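Local structure of hydroxyethylthiazole kinase (Pyrococcus horikoshii, 3HPD) at residues A[70-75]-A[106-111]; A[77-82]-A[87-92]; A[119-124]-A[144-149]; A[182-187]-A[227-232]; A[218-223]-A[247-252]. The protein probably catalyses the ATP- and magnesium-dependent phosphorylation of 4-methyl-5-beta-hydroxyethylthiazole at its hydroxyl group, a step in making thiamine diphosphate. One frame throughout, in Å; residues are numbered along the deposited sequence.

Contact 1: residues A[70-75]-A[106-111]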
# COMPACT_ATOMS: atom_id res chain seq x y z
N GLY A 70 13.37 7.08 -13.36
CA GLY A 70 13.52 8.01 -12.25
C GLY A 70 14.02 7.34 -10.99
O GLY A 70 14.95 7.82 -10.34
N TRP A 71 13.40 6.22 -10.62
CA TRP A 71 13.81 5.51 -9.42
C TRP A 71 15.19 4.89 -9.56
O TRP A 71 15.94 4.79 -8.59
CB TRP A 71 12.78 4.43 -9.05
CG TRP A 71 11.52 5.01 -8.50
CD1 TRP A 71 10.55 5.69 -9.19
CD2 TRP A 71 11.11 5.02 -7.13
NE1 TRP A 71 9.57 6.13 -8.33
CE2 TRP A 71 9.89 5.73 -7.06
CE3 TRP A 71 11.65 4.51 -5.94
CZ2 TRP A 71 9.20 5.94 -5.86
CZ3 TRP A 71 10.97 4.72 -4.74
CH2 TRP A 71 9.76 5.43 -4.71
N ARG A 72 15.54 4.49 -10.78
CA ARG A 72 16.86 3.90 -11.03
C ARG A 72 17.93 4.92 -10.67
O ARG A 72 18.93 4.60 -10.03
CB ARG A 72 17.01 3.50 -12.49
CG ARG A 72 18.32 2.77 -12.79
CD ARG A 72 18.58 2.67 -14.29
NE ARG A 72 19.05 3.94 -14.83
CZ ARG A 72 20.28 4.40 -14.67
NH1 ARG A 72 21.18 3.69 -14.00
NH2 ARG A 72 20.62 5.58 -15.17
N ARG A 73 17.72 6.15 -11.11
CA ARG A 73 18.65 7.24 -10.85
C ARG A 73 18.83 7.41 -9.35
O ARG A 73 19.96 7.53 -8.85
CB ARG A 73 18.12 8.53 -11.47
CG ARG A 73 19.15 9.62 -11.65
CD ARG A 73 18.55 10.78 -12.44
NE ARG A 73 17.88 10.31 -13.65
CZ ARG A 73 16.58 10.45 -13.90
NH1 ARG A 73 15.80 11.07 -13.02
NH2 ARG A 73 16.06 9.98 -15.02
N SER A 74 17.72 7.39 -8.61
CA SER A 74 17.76 7.53 -7.16
C SER A 74 18.49 6.36 -6.50
O SER A 74 19.28 6.56 -5.58
CB SER A 74 16.35 7.65 -6.59
OG SER A 74 15.74 8.89 -6.94
N MET A 75 18.21 5.15 -6.96
CA MET A 75 18.83 3.96 -6.39
C MET A 75 20.34 3.89 -6.61
O MET A 75 21.09 3.51 -5.71
CB MET A 75 18.17 2.71 -6.97
CG MET A 75 16.73 2.55 -6.53
SD MET A 75 15.89 1.25 -7.44
CE MET A 75 14.24 1.37 -6.74
N SER A 106 20.27 -4.09 -11.53
CA SER A 106 20.80 -4.84 -10.39
C SER A 106 22.32 -4.95 -10.49
O SER A 106 23.02 -4.73 -9.50
CB SER A 106 20.19 -6.25 -10.36
OG SER A 106 18.79 -6.19 -10.13
N LEU A 107 22.82 -5.28 -11.67
CA LEU A 107 24.27 -5.41 -11.86
C LEU A 107 24.98 -4.07 -11.71
O LEU A 107 26.12 -4.02 -11.24
CB LEU A 107 24.56 -6.01 -13.25
CG LEU A 107 24.10 -7.46 -13.43
CD1 LEU A 107 24.40 -7.93 -14.85
CD2 LEU A 107 24.80 -8.35 -12.41
N GLU A 108 24.30 -3.00 -12.09
CA GLU A 108 24.85 -1.65 -11.99
C GLU A 108 25.08 -1.30 -10.52
O GLU A 108 26.11 -0.73 -10.14
CB GLU A 108 23.88 -0.66 -12.62
CG GLU A 108 24.43 0.73 -12.82
CD GLU A 108 23.44 1.64 -13.53
OE1 GLU A 108 22.48 1.11 -14.14
OE2 GLU A 108 23.63 2.88 -13.50
N ILE A 109 24.11 -1.65 -9.68
CA ILE A 109 24.19 -1.39 -8.25
C ILE A 109 25.25 -2.30 -7.62
O ILE A 109 26.05 -1.87 -6.79
CB ILE A 109 22.82 -1.61 -7.59
CG1 ILE A 109 21.84 -0.53 -8.06
CG2 ILE A 109 22.95 -1.61 -6.06
CD1 ILE A 109 20.41 -0.76 -7.63
N LEU A 110 25.25 -3.57 -8.04
CA LEU A 110 26.21 -4.53 -7.52
C LEU A 110 27.64 -4.15 -7.89
O LEU A 110 28.58 -4.41 -7.14
CB LEU A 110 25.89 -5.93 -8.06
CG LEU A 110 24.70 -6.63 -7.41
CD1 LEU A 110 24.23 -7.80 -8.25
CD2 LEU A 110 25.10 -7.09 -6.01
N SER A 111 27.81 -3.52 -9.05
CA SER A 111 29.13 -3.11 -9.50
C SER A 111 29.70 -2.05 -8.57
O SER A 111 30.89 -2.02 -8.29
CB SER A 111 29.06 -2.55 -10.93
OG SER A 111 30.36 -2.27 -11.41

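Contact 2: residues A[77-82]-A[87-92]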
# COMPACT_ATOMS: atom_id res chain seq x y z
N LYS A 77 22.30 6.51 -7.22
CA LYS A 77 22.88 7.62 -6.47
C LYS A 77 22.95 7.26 -4.99
O LYS A 77 23.94 7.55 -4.32
CB LYS A 77 22.04 8.88 -6.66
CG LYS A 77 22.63 10.13 -6.03
CD LYS A 77 23.95 10.52 -6.69
CE LYS A 77 24.56 11.76 -6.03
NZ LYS A 77 25.87 12.12 -6.64
N ALA A 78 21.89 6.63 -4.48
CA ALA A 78 21.83 6.23 -3.08
C ALA A 78 22.95 5.25 -2.77
O ALA A 78 23.58 5.32 -1.72
CB ALA A 78 20.50 5.58 -2.78
N THR A 79 23.20 4.33 -3.70
CA THR A 79 24.25 3.33 -3.51
C THR A 79 25.61 4.02 -3.40
O THR A 79 26.43 3.65 -2.57
CB THR A 79 24.27 2.32 -4.68
OG1 THR A 79 23.01 1.64 -4.73
CG2 THR A 79 25.38 1.30 -4.48
N GLU A 80 25.83 5.02 -4.24
CA GLU A 80 27.10 5.74 -4.21
C GLU A 80 27.25 6.54 -2.91
O GLU A 80 28.32 6.56 -2.31
CB GLU A 80 27.21 6.63 -5.44
CG GLU A 80 27.06 5.84 -6.74
CD GLU A 80 27.13 6.69 -7.99
OE1 GLU A 80 26.67 7.86 -7.95
OE2 GLU A 80 27.64 6.19 -9.01
N ILE A 81 26.17 7.17 -2.47
CA ILE A 81 26.18 7.96 -1.24
C ILE A 81 26.41 7.06 -0.02
O ILE A 81 27.25 7.35 0.83
CB ILE A 81 24.85 8.73 -1.06
CG1 ILE A 81 24.71 9.78 -2.16
CG2 ILE A 81 24.80 9.37 0.32
CD1 ILE A 81 23.38 10.49 -2.15
N ALA A 82 25.65 5.97 0.06
CA ALA A 82 25.77 5.04 1.17
C ALA A 82 27.18 4.46 1.26
O ALA A 82 27.74 4.34 2.34
CB ALA A 82 24.75 3.91 1.03
N LYS A 87 27.48 3.31 5.01
CA LYS A 87 26.20 2.81 5.50
C LYS A 87 25.93 1.50 4.76
O LYS A 87 25.98 1.45 3.53
CB LYS A 87 25.08 3.82 5.22
CG LYS A 87 25.25 5.18 5.89
CD LYS A 87 25.36 5.05 7.41
CE LYS A 87 25.62 6.40 8.08
NZ LYS A 87 24.44 7.30 8.05
N PRO A 88 25.64 0.41 5.49
CA PRO A 88 25.39 -0.87 4.81
C PRO A 88 24.20 -0.83 3.85
O PRO A 88 23.18 -0.20 4.13
CB PRO A 88 25.19 -1.84 5.97
CG PRO A 88 24.62 -0.98 7.05
CD PRO A 88 25.47 0.27 6.95
N ILE A 89 24.35 -1.50 2.72
CA ILE A 89 23.32 -1.55 1.69
C ILE A 89 22.80 -2.97 1.46
O ILE A 89 23.58 -3.91 1.32
CB ILE A 89 23.86 -1.03 0.34
CG1 ILE A 89 24.38 0.40 0.51
CG2 ILE A 89 22.76 -1.08 -0.72
CD1 ILE A 89 25.21 0.87 -0.65
N VAL A 90 21.47 -3.11 1.41
CA VAL A 90 20.83 -4.39 1.14
C VAL A 90 20.10 -4.24 -0.19
O VAL A 90 19.30 -3.32 -0.36
CB VAL A 90 19.78 -4.76 2.21
CG1 VAL A 90 19.12 -6.09 1.85
CG2 VAL A 90 20.44 -4.85 3.59
N LEU A 91 20.37 -5.14 -1.13
CA LEU A 91 19.72 -5.08 -2.43
C LEU A 91 18.83 -6.29 -2.68
O LEU A 91 19.27 -7.42 -2.53
CB LEU A 91 20.75 -5.00 -3.56
CG LEU A 91 20.19 -5.18 -4.98
CD1 LEU A 91 19.28 -3.99 -5.33
CD2 LEU A 91 21.33 -5.29 -5.98
N ASP A 92 17.58 -6.05 -3.04
CA ASP A 92 16.66 -7.13 -3.36
C ASP A 92 16.35 -6.91 -4.84
O ASP A 92 15.56 -6.03 -5.19
CB ASP A 92 15.37 -7.03 -2.54
CG ASP A 92 14.52 -8.27 -2.67
OD1 ASP A 92 14.53 -8.89 -3.76
OD2 ASP A 92 13.83 -8.64 -1.69

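Contact 3: residues A[119-124]-A[144-149]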
# COMPACT_ATOMS: atom_id res chain seq x y z
N GLY A 119 17.91 -12.70 -2.88
CA GLY A 119 16.89 -13.00 -3.87
C GLY A 119 16.61 -14.48 -3.98
O GLY A 119 17.24 -15.27 -3.28
N ASN A 120 15.68 -14.86 -4.85
CA ASN A 120 15.39 -16.28 -5.02
C ASN A 120 16.37 -16.90 -6.01
O ASN A 120 17.22 -16.20 -6.58
CB ASN A 120 13.94 -16.52 -5.48
CG ASN A 120 13.64 -15.88 -6.81
OD1 ASN A 120 14.46 -15.88 -7.73
ND2 ASN A 120 12.43 -15.34 -6.94
N PHE A 121 16.26 -18.20 -6.23
CA PHE A 121 17.16 -18.90 -7.13
C PHE A 121 17.23 -18.31 -8.53
O PHE A 121 18.32 -18.07 -9.06
CB PHE A 121 16.78 -20.38 -7.23
CG PHE A 121 17.84 -21.23 -7.88
CD1 PHE A 121 18.85 -21.81 -7.12
CD2 PHE A 121 17.85 -21.41 -9.26
CE1 PHE A 121 19.85 -22.56 -7.73
CE2 PHE A 121 18.85 -22.16 -9.88
CZ PHE A 121 19.85 -22.73 -9.11
N GLY A 122 16.08 -18.07 -9.14
CA GLY A 122 16.06 -17.51 -10.49
C GLY A 122 16.73 -16.16 -10.61
O GLY A 122 17.48 -15.92 -11.56
N GLU A 123 16.47 -15.28 -9.66
CA GLU A 123 17.04 -13.93 -9.68
C GLU A 123 18.56 -13.94 -9.51
O GLU A 123 19.27 -13.30 -10.29
CB GLU A 123 16.40 -13.07 -8.58
CG GLU A 123 14.88 -12.97 -8.72
CD GLU A 123 14.21 -12.31 -7.52
OE1 GLU A 123 14.72 -12.45 -6.39
OE2 GLU A 123 13.15 -11.67 -7.71
N ILE A 124 19.06 -14.67 -8.52
CA ILE A 124 20.50 -14.71 -8.30
C ILE A 124 21.22 -15.47 -9.41
O ILE A 124 22.32 -15.08 -9.81
CB ILE A 124 20.84 -15.35 -6.94
CG1 ILE A 124 20.11 -14.61 -5.81
CG2 ILE A 124 22.35 -15.30 -6.70
CD1 ILE A 124 20.34 -13.10 -5.80
N GLU A 144 18.95 -28.00 -3.19
CA GLU A 144 19.91 -27.74 -2.12
C GLU A 144 21.40 -27.62 -2.46
O GLU A 144 22.00 -26.57 -2.21
CB GLU A 144 19.72 -28.75 -0.99
CG GLU A 144 18.86 -28.23 0.16
CD GLU A 144 17.37 -28.23 -0.13
OE1 GLU A 144 16.81 -29.33 -0.35
OE2 GLU A 144 16.76 -27.14 -0.14
N GLU A 145 22.03 -28.66 -3.01
CA GLU A 145 23.45 -28.54 -3.34
C GLU A 145 23.68 -27.45 -4.38
O GLU A 145 24.64 -26.69 -4.30
CB GLU A 145 24.01 -29.87 -3.86
CG GLU A 145 24.97 -30.58 -2.90
CD GLU A 145 26.23 -29.78 -2.60
OE1 GLU A 145 26.93 -29.39 -3.55
OE2 GLU A 145 26.52 -29.56 -1.41
N GLU A 146 22.78 -27.38 -5.35
CA GLU A 146 22.88 -26.38 -6.41
C GLU A 146 22.65 -24.97 -5.86
O GLU A 146 23.31 -24.02 -6.28
CB GLU A 146 21.88 -26.70 -7.52
CG GLU A 146 21.90 -25.73 -8.69
CD GLU A 146 21.02 -26.18 -9.83
OE1 GLU A 146 20.11 -27.01 -9.60
OE2 GLU A 146 21.22 -25.70 -10.97
N ALA A 147 21.70 -24.84 -4.93
CA ALA A 147 21.40 -23.54 -4.33
C ALA A 147 22.59 -23.08 -3.48
O ALA A 147 22.94 -21.91 -3.47
CB ALA A 147 20.15 -23.63 -3.47
N LYS A 148 23.20 -24.03 -2.78
CA LYS A 148 24.35 -23.73 -1.94
C LYS A 148 25.52 -23.25 -2.79
O LYS A 148 26.18 -22.28 -2.45
CB LYS A 148 24.77 -24.97 -1.14
CG LYS A 148 25.98 -24.73 -0.26
CD LYS A 148 26.25 -25.88 0.70
CE LYS A 148 26.66 -27.14 -0.03
NZ LYS A 148 27.75 -27.85 0.70
N LYS A 149 25.77 -23.95 -3.89
CA LYS A 149 26.87 -23.58 -4.78
C LYS A 149 26.61 -22.20 -5.39
O LYS A 149 27.52 -21.39 -5.51
CB LYS A 149 27.02 -24.62 -5.89
CG LYS A 149 27.99 -24.24 -7.00
CD LYS A 149 28.26 -25.43 -7.92
CE LYS A 149 28.87 -25.00 -9.25
NZ LYS A 149 30.17 -24.30 -9.10

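Contact 4: residues A[182-187]-A[227-232]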
# COMPACT_ATOMS: atom_id res chain seq x y z
N ASN A 182 13.75 -22.70 8.54
CA ASN A 182 12.51 -22.10 9.02
C ASN A 182 11.68 -21.49 7.89
O ASN A 182 12.22 -21.13 6.84
CB ASN A 182 12.79 -21.03 10.07
CG ASN A 182 13.39 -21.59 11.34
OD1 ASN A 182 14.55 -21.35 11.65
ND2 ASN A 182 12.59 -22.36 12.08
N GLY A 183 10.38 -21.37 8.13
CA GLY A 183 9.49 -20.80 7.14
C GLY A 183 8.23 -21.62 6.93
O GLY A 183 8.04 -22.66 7.57
N HIS A 184 7.36 -21.15 6.05
CA HIS A 184 6.12 -21.87 5.76
C HIS A 184 5.68 -21.55 4.34
O HIS A 184 5.79 -20.42 3.88
CB HIS A 184 5.01 -21.49 6.74
CG HIS A 184 3.83 -22.40 6.68
ND1 HIS A 184 2.91 -22.36 5.66
CD2 HIS A 184 3.49 -23.47 7.45
CE1 HIS A 184 2.05 -23.36 5.80
NE2 HIS A 184 2.38 -24.04 6.88
N GLU A 185 5.18 -22.57 3.64
CA GLU A 185 4.76 -22.40 2.26
C GLU A 185 3.66 -21.37 2.00
O GLU A 185 3.56 -20.86 0.89
CB GLU A 185 4.33 -23.75 1.66
CG GLU A 185 3.35 -24.53 2.50
CD GLU A 185 2.85 -25.78 1.79
OE1 GLU A 185 3.67 -26.44 1.12
OE2 GLU A 185 1.65 -26.09 1.91
N LEU A 186 2.85 -21.05 3.01
CA LEU A 186 1.79 -20.08 2.78
C LEU A 186 2.35 -18.69 2.45
O LEU A 186 1.63 -17.82 1.97
CB LEU A 186 0.85 -19.99 4.00
CG LEU A 186 -0.47 -19.25 3.74
CD1 LEU A 186 -1.21 -19.90 2.58
CD2 LEU A 186 -1.33 -19.27 4.99
N LEU A 187 3.64 -18.49 2.72
CA LEU A 187 4.28 -17.22 2.41
C LEU A 187 4.13 -16.98 0.91
O LEU A 187 4.17 -15.84 0.44
CB LEU A 187 5.77 -17.23 2.78
CG LEU A 187 6.13 -17.06 4.26
CD1 LEU A 187 7.64 -17.19 4.43
CD2 LEU A 187 5.65 -15.70 4.76
N LYS A 227 4.87 -19.40 13.20
CA LYS A 227 3.99 -19.00 14.29
C LYS A 227 2.69 -18.41 13.77
O LYS A 227 1.62 -18.62 14.34
CB LYS A 227 4.69 -17.98 15.19
CG LYS A 227 5.92 -18.52 15.92
CD LYS A 227 5.55 -19.67 16.85
CE LYS A 227 4.69 -19.20 18.01
NZ LYS A 227 4.29 -20.35 18.88
N ALA A 228 2.78 -17.65 12.68
CA ALA A 228 1.59 -17.03 12.11
C ALA A 228 0.65 -18.12 11.58
O ALA A 228 -0.56 -18.06 11.78
CB ALA A 228 1.97 -16.07 10.99
N TYR A 229 1.22 -19.12 10.92
CA TYR A 229 0.39 -20.19 10.37
C TYR A 229 -0.32 -20.95 11.49
O TYR A 229 -1.45 -21.41 11.31
CB TYR A 229 1.24 -21.15 9.53
CG TYR A 229 0.39 -22.13 8.75
CD1 TYR A 229 -0.31 -21.71 7.62
CD2 TYR A 229 0.23 -23.45 9.18
CE1 TYR A 229 -1.15 -22.59 6.93
CE2 TYR A 229 -0.60 -24.33 8.50
CZ TYR A 229 -1.29 -23.89 7.37
OH TYR A 229 -2.11 -24.76 6.70
N GLU A 230 0.33 -21.09 12.64
CA GLU A 230 -0.28 -21.81 13.75
C GLU A 230 -1.60 -21.14 14.14
O GLU A 230 -2.54 -21.81 14.57
CB GLU A 230 0.66 -21.82 14.97
CG GLU A 230 2.01 -22.46 14.71
CD GLU A 230 2.89 -22.49 15.95
OE1 GLU A 230 2.62 -21.71 16.89
OE2 GLU A 230 3.86 -23.28 15.98
N GLU A 231 -1.64 -19.82 13.99
CA GLU A 231 -2.82 -19.03 14.33
C GLU A 231 -3.77 -18.71 13.17
O GLU A 231 -4.94 -18.44 13.39
CB GLU A 231 -2.41 -17.71 14.97
CG GLU A 231 -1.88 -17.80 16.38
CD GLU A 231 -1.76 -16.43 17.01
OE1 GLU A 231 -0.76 -15.73 16.76
OE2 GLU A 231 -2.69 -16.05 17.76
N ALA A 232 -3.25 -18.73 11.94
CA ALA A 232 -4.06 -18.39 10.77
C ALA A 232 -3.66 -19.23 9.55
O ALA A 232 -2.54 -19.11 9.06
CB ALA A 232 -3.90 -16.91 10.46

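Contact 5: residues A[218-223]-A[247-252]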
# COMPACT_ATOMS: atom_id res chain seq x y z
N LEU A 218 16.52 -14.13 8.21
CA LEU A 218 15.83 -15.28 7.63
C LEU A 218 15.25 -16.20 8.70
O LEU A 218 14.14 -16.71 8.55
CB LEU A 218 16.78 -16.05 6.71
CG LEU A 218 17.05 -15.35 5.38
CD1 LEU A 218 18.36 -15.84 4.78
CD2 LEU A 218 15.89 -15.58 4.43
N VAL A 219 15.99 -16.41 9.78
CA VAL A 219 15.52 -17.26 10.86
C VAL A 219 14.35 -16.59 11.58
O VAL A 219 13.31 -17.20 11.82
CB VAL A 219 16.65 -17.55 11.88
CG1 VAL A 219 16.07 -18.16 13.15
CG2 VAL A 219 17.67 -18.49 11.25
N THR A 220 14.52 -15.32 11.91
CA THR A 220 13.48 -14.57 12.60
C THR A 220 12.18 -14.53 11.79
O THR A 220 11.10 -14.80 12.32
CB THR A 220 13.94 -13.13 12.90
OG1 THR A 220 15.05 -13.17 13.80
CG2 THR A 220 12.82 -12.33 13.54
N PHE A 221 12.29 -14.20 10.51
CA PHE A 221 11.09 -14.12 9.67
C PHE A 221 10.49 -15.50 9.42
O PHE A 221 9.27 -15.66 9.37
CB PHE A 221 11.42 -13.46 8.33
CG PHE A 221 10.22 -13.19 7.48
CD1 PHE A 221 9.36 -12.14 7.80
CD2 PHE A 221 9.92 -13.99 6.39
CE1 PHE A 221 8.22 -11.89 7.03
CE2 PHE A 221 8.78 -13.75 5.61
CZ PHE A 221 7.93 -12.70 5.93
N GLY A 222 11.36 -16.49 9.25
CA GLY A 222 10.90 -17.85 9.01
C GLY A 222 10.10 -18.37 10.19
O GLY A 222 9.09 -19.05 10.02
N ILE A 223 10.57 -18.07 11.40
CA ILE A 223 9.88 -18.49 12.61
C ILE A 223 8.55 -17.74 12.73
O ILE A 223 7.54 -18.32 13.13
CB ILE A 223 10.74 -18.21 13.87
CG1 ILE A 223 12.00 -19.09 13.84
CG2 ILE A 223 9.91 -18.48 15.13
CD1 ILE A 223 12.93 -18.87 15.03
N TYR A 247 6.89 -9.06 16.20
CA TYR A 247 6.86 -8.28 17.44
C TYR A 247 7.00 -9.18 18.67
O TYR A 247 7.72 -8.85 19.61
CB TYR A 247 5.53 -7.52 17.51
CG TYR A 247 5.32 -6.69 18.77
CD1 TYR A 247 5.91 -5.44 18.91
CD2 TYR A 247 4.50 -7.16 19.79
CE1 TYR A 247 5.69 -4.66 20.04
CE2 TYR A 247 4.27 -6.39 20.93
CZ TYR A 247 4.86 -5.14 21.05
OH TYR A 247 4.61 -4.37 22.17
N ARG A 248 6.31 -10.31 18.66
CA ARG A 248 6.32 -11.24 19.79
C ARG A 248 7.53 -12.16 19.89
O ARG A 248 7.89 -12.59 20.98
CB ARG A 248 5.06 -12.12 19.77
CG ARG A 248 3.76 -11.36 19.87
CD ARG A 248 2.57 -12.32 19.88
NE ARG A 248 2.56 -13.17 21.06
CZ ARG A 248 1.64 -14.09 21.31
NH1 ARG A 248 0.65 -14.30 20.46
NH2 ARG A 248 1.70 -14.81 22.43
N ILE A 249 8.16 -12.47 18.76
CA ILE A 249 9.31 -13.36 18.80
C ILE A 249 10.34 -12.86 19.81
O ILE A 249 10.64 -11.67 19.88
CB ILE A 249 9.95 -13.52 17.40
CG1 ILE A 249 11.02 -14.61 17.44
CG2 ILE A 249 10.54 -12.20 16.93
CD1 ILE A 249 11.51 -15.04 16.05
N ASN A 250 10.86 -13.78 20.61
CA ASN A 250 11.85 -13.44 21.63
C ASN A 250 12.86 -14.57 21.77
O ASN A 250 12.88 -15.51 20.97
CB ASN A 250 11.15 -13.20 22.97
CG ASN A 250 10.34 -14.39 23.44
OD1 ASN A 250 10.63 -15.53 23.08
ND2 ASN A 250 9.32 -14.13 24.26
N GLU A 251 13.70 -14.49 22.80
CA GLU A 251 14.73 -15.50 23.01
C GLU A 251 14.18 -16.92 23.12
O GLU A 251 14.70 -17.83 22.48
CB GLU A 251 15.53 -15.19 24.27
CG GLU A 251 16.73 -16.10 24.45
CD GLU A 251 17.56 -15.74 25.66
OE1 GLU A 251 17.72 -14.53 25.93
OE2 GLU A 251 18.07 -16.66 26.34
N ASN A 252 13.14 -17.11 23.92
CA ASN A 252 12.57 -18.45 24.09
C ASN A 252 12.04 -19.02 22.79
O ASN A 252 12.25 -20.20 22.49
CB ASN A 252 11.44 -18.42 25.13
CG ASN A 252 10.97 -19.82 25.50
OD1 ASN A 252 11.67 -20.56 26.19
ND2 ASN A 252 9.78 -20.18 25.04

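Contact 1: residues A[70-75]-A[106-111]
R72 and E108 reach across the groove between their two helices and meet in a salt bridge, with R72 NH1 2.6 Å from E108 OE2. As a hydrogen bond it is weak, its N-H...O angle only 122°; charge attraction carries the pair. R72 NH1 also lies 2.9 Å from E108 OE1, so the one nitrogen sits near both oxygens. Guanidinium and carboxylate planes are nearly coplanar, and the acid comes up to the guanidinium edge. E108 gets there as a straight rod, CG anti to the backbone N (chi1 -169°) and the chain extended beyond. R72 starts the same way but folds at its third torsion (chi3 76°), which swings its end toward the partner. A long, flexible arginine suits such a span. With an alanine in place of E108, the R72 guanidinium would probably lose its charge partner here and be freer to swing. Beneath the ion pair the contact is apolar and loose: I109 CD1 lies 4.2 Å from M75 CB, while the rest of the methionine leads away from I109. Helices 69-85 and 100-112 thus lie side by side, both belonging to the alpha/beta part of the ribokinase-like fold. M75 continues onto I21 of strand 17-21, and I109 packs on T79 farther along helix 69-85 and on V114 ahead of strand 116-120.

Contact 2: residues A[77-82]-A[87-92]
I89 pushes its CD1 methyl against the A82 methyl, with I89 CD1 and A82 CB 3.5 Å apart. I89 CG1 lies almost as near, so the alanine meets the end of the chain over two carbons; a small residue at this point lets strand and helix approach closely. One turn back, T79 CG2 is 3.9 Å from I89 CD1, the two side chains crossing at about a right angle, and I89 CD1 also lies 3.6 Å from the T79 carbonyl O. The isoleucine reaches this far because CG1 stands beside the backbone N (chi1 -58°) and CD1 is extended beyond it. The other link is polar: K87 N donates to A82 O at 2.9 Å, taking up a carbonyl near the end of the helix. A second shell fixes these groups. T79 OG1 bonds to M75 O, which leaves its methyl for I89. K87 NZ turns off to the A57 and I54 carbonyls, while the I89 backbone is held in the sheet by D115 and V116. Helix 69-85 returns to strand 89-92 here, closing the beta-alpha-beta unit begun by strand 59-63. The chemistry is that of a buried core: methyl groups make the fit, and the one hydrogen bond across it gives the helix carbonyl a partner.

Contact 3: residues A[119-124]-A[144-149]
F121 meets helix 144-157 with the edge of its ring, not a face. Its far corner touches the E146 side chain, F121 CZ being 3.7 Å from E146 CG, and F121 CE1 lies 3.9 Å from A147 CA, in the ring plane. E146 runs across the phenylalanine at about a right angle, extended from a CG anti to its backbone N (chi1 -179°), and its carboxylate plane stands 76° from the ring. The ring C-H groups, slightly positive, may thus favour the nearby acid, while the alkyl part of E146 supplies the apolar touch. A147 is small enough to let the ring reach the helix backbone. Replacing F121 by an alanine would probably open a gap beside A147 and leave L150, which also touches the ring, less well covered. The ring is presented from a firmly built helix start. E123 N donates to N120 OD1 at 2.9 Å in a straight bond (168°), and in return N120 N donates to E123 OE1 at 3.0 Å, while E123 OE2 accepts from G95 N. This reciprocal pair is a capping box, marking the passage from strand 116-120 to helix 121-131 in a ribokinase-like fold, with the F121 side chain about 7 Å from that of T165, a predicted ATP-binding residue.

Contact 4: residues A[182-187]-A[227-232]
H184 and Y229 stack face to face, ring centroids 3.7 Å apart and planes 21° from parallel. The rings are displaced: H184 NE2 stands over the middle of the tyrosine ring, whereas Y229 CG lies toward the rim of the imidazole. The Y229 CB group adds a CH-pi contact over the same imidazole, 4.0 Å from its centroid. Each side chain has CG anti to its backbone N, which carries the rings out from loop and helix to meet in between. Apolar contact comes from L186, whose CD2 sits 3.7 Å from Y229 CD1 at the tyrosine edge, in the ring plane. Hydrogen bonding fixes the imidazole: L186 N donates to H184 ND1 at 3.0 Å in a nearly straight bond (171°), close to the ring plane, so that a neutral histidine would probably carry its proton on NE2. This bond and that from L187 N to H184 O fold the 3-10 turn at 185-187, part of the connection between strand 177-180 and helix 193-205 in the ribokinase-like fold; the stack pins that loop to the end of helix 210-231. Ionic contacts lie on the helix side. K227 NZ pairs with E230 OE1 at 2.9 Å, and both side chains also bond to Y257 OH. Y229 is in addition the cation-pi partner of K233, while L186 packs against Y247 of the third subunit.

Contact 5: residues A[218-223]-A[247-252]
I249 CD1 fills the groove between T220 and I223, one helical turn apart. I249 CD1 lies 3.9 Å from both T220 CG2 and I223 CG2. The T220 carbonyl O is 3.8 Å from I249 CD1, so the methyl is cradled by three groups of the helix. I249 CG2 adds a second, slacker touch, 4.1 Å from T220 CG2. With CG1 anti to the backbone N (chi1 -172°), the isoleucine sends its longer branch straight at the helix and accepts CG2 in the crowded position between N and carbonyl carbon. Branched apolar residues suit this buried spot, and T220 fits because its hydroxyl is bonded to S216 O, leaving its methyl to face I249. The packing thins out quickly past I249, where the chain leaves helix 235-248. The next residue, N250, is exposed: it is the N-cap of helix 251-257, its OD1 accepting from V253 N, a good use of a short polar side chain. E251 then turns to K9 and R255 in salt bridges. Before the bend, Y247 and R248 on the last turn of helix 235-248 pack on P235 and Y234 of the second subunit. The contact thus sits where helices converge: helix 210-231 gives the groove, the bend between 235-248 and 251-257 gives the plug, and V253, I254 and Y257 of the last helix and F204 of helix 193-205 pack around it.

How the contacts relate
Contacts 1 and 2 share helix 69-85 and touch, their centres about 9 Å apart: I109 CG2 of contact 1 packs 3.5 Å from T79 OG1 of contact 2. The M75 side chain of contact 1 is about 11 Å from that of M43, a predicted substrate-binding residue. Contact 3 reaches the same sheet as contact 2, one strand over, and lies nearest to the predicted ATP site, F121 being close to T165; the I89 side chain of contact 2 is about 11 Å from that of K118. Contacts 4 and 5 form a second group across the chain's centre from contacts 1 and 2, sharing helix 210-231, with centres about 12 Å apart. Both lie away from the predicted sites.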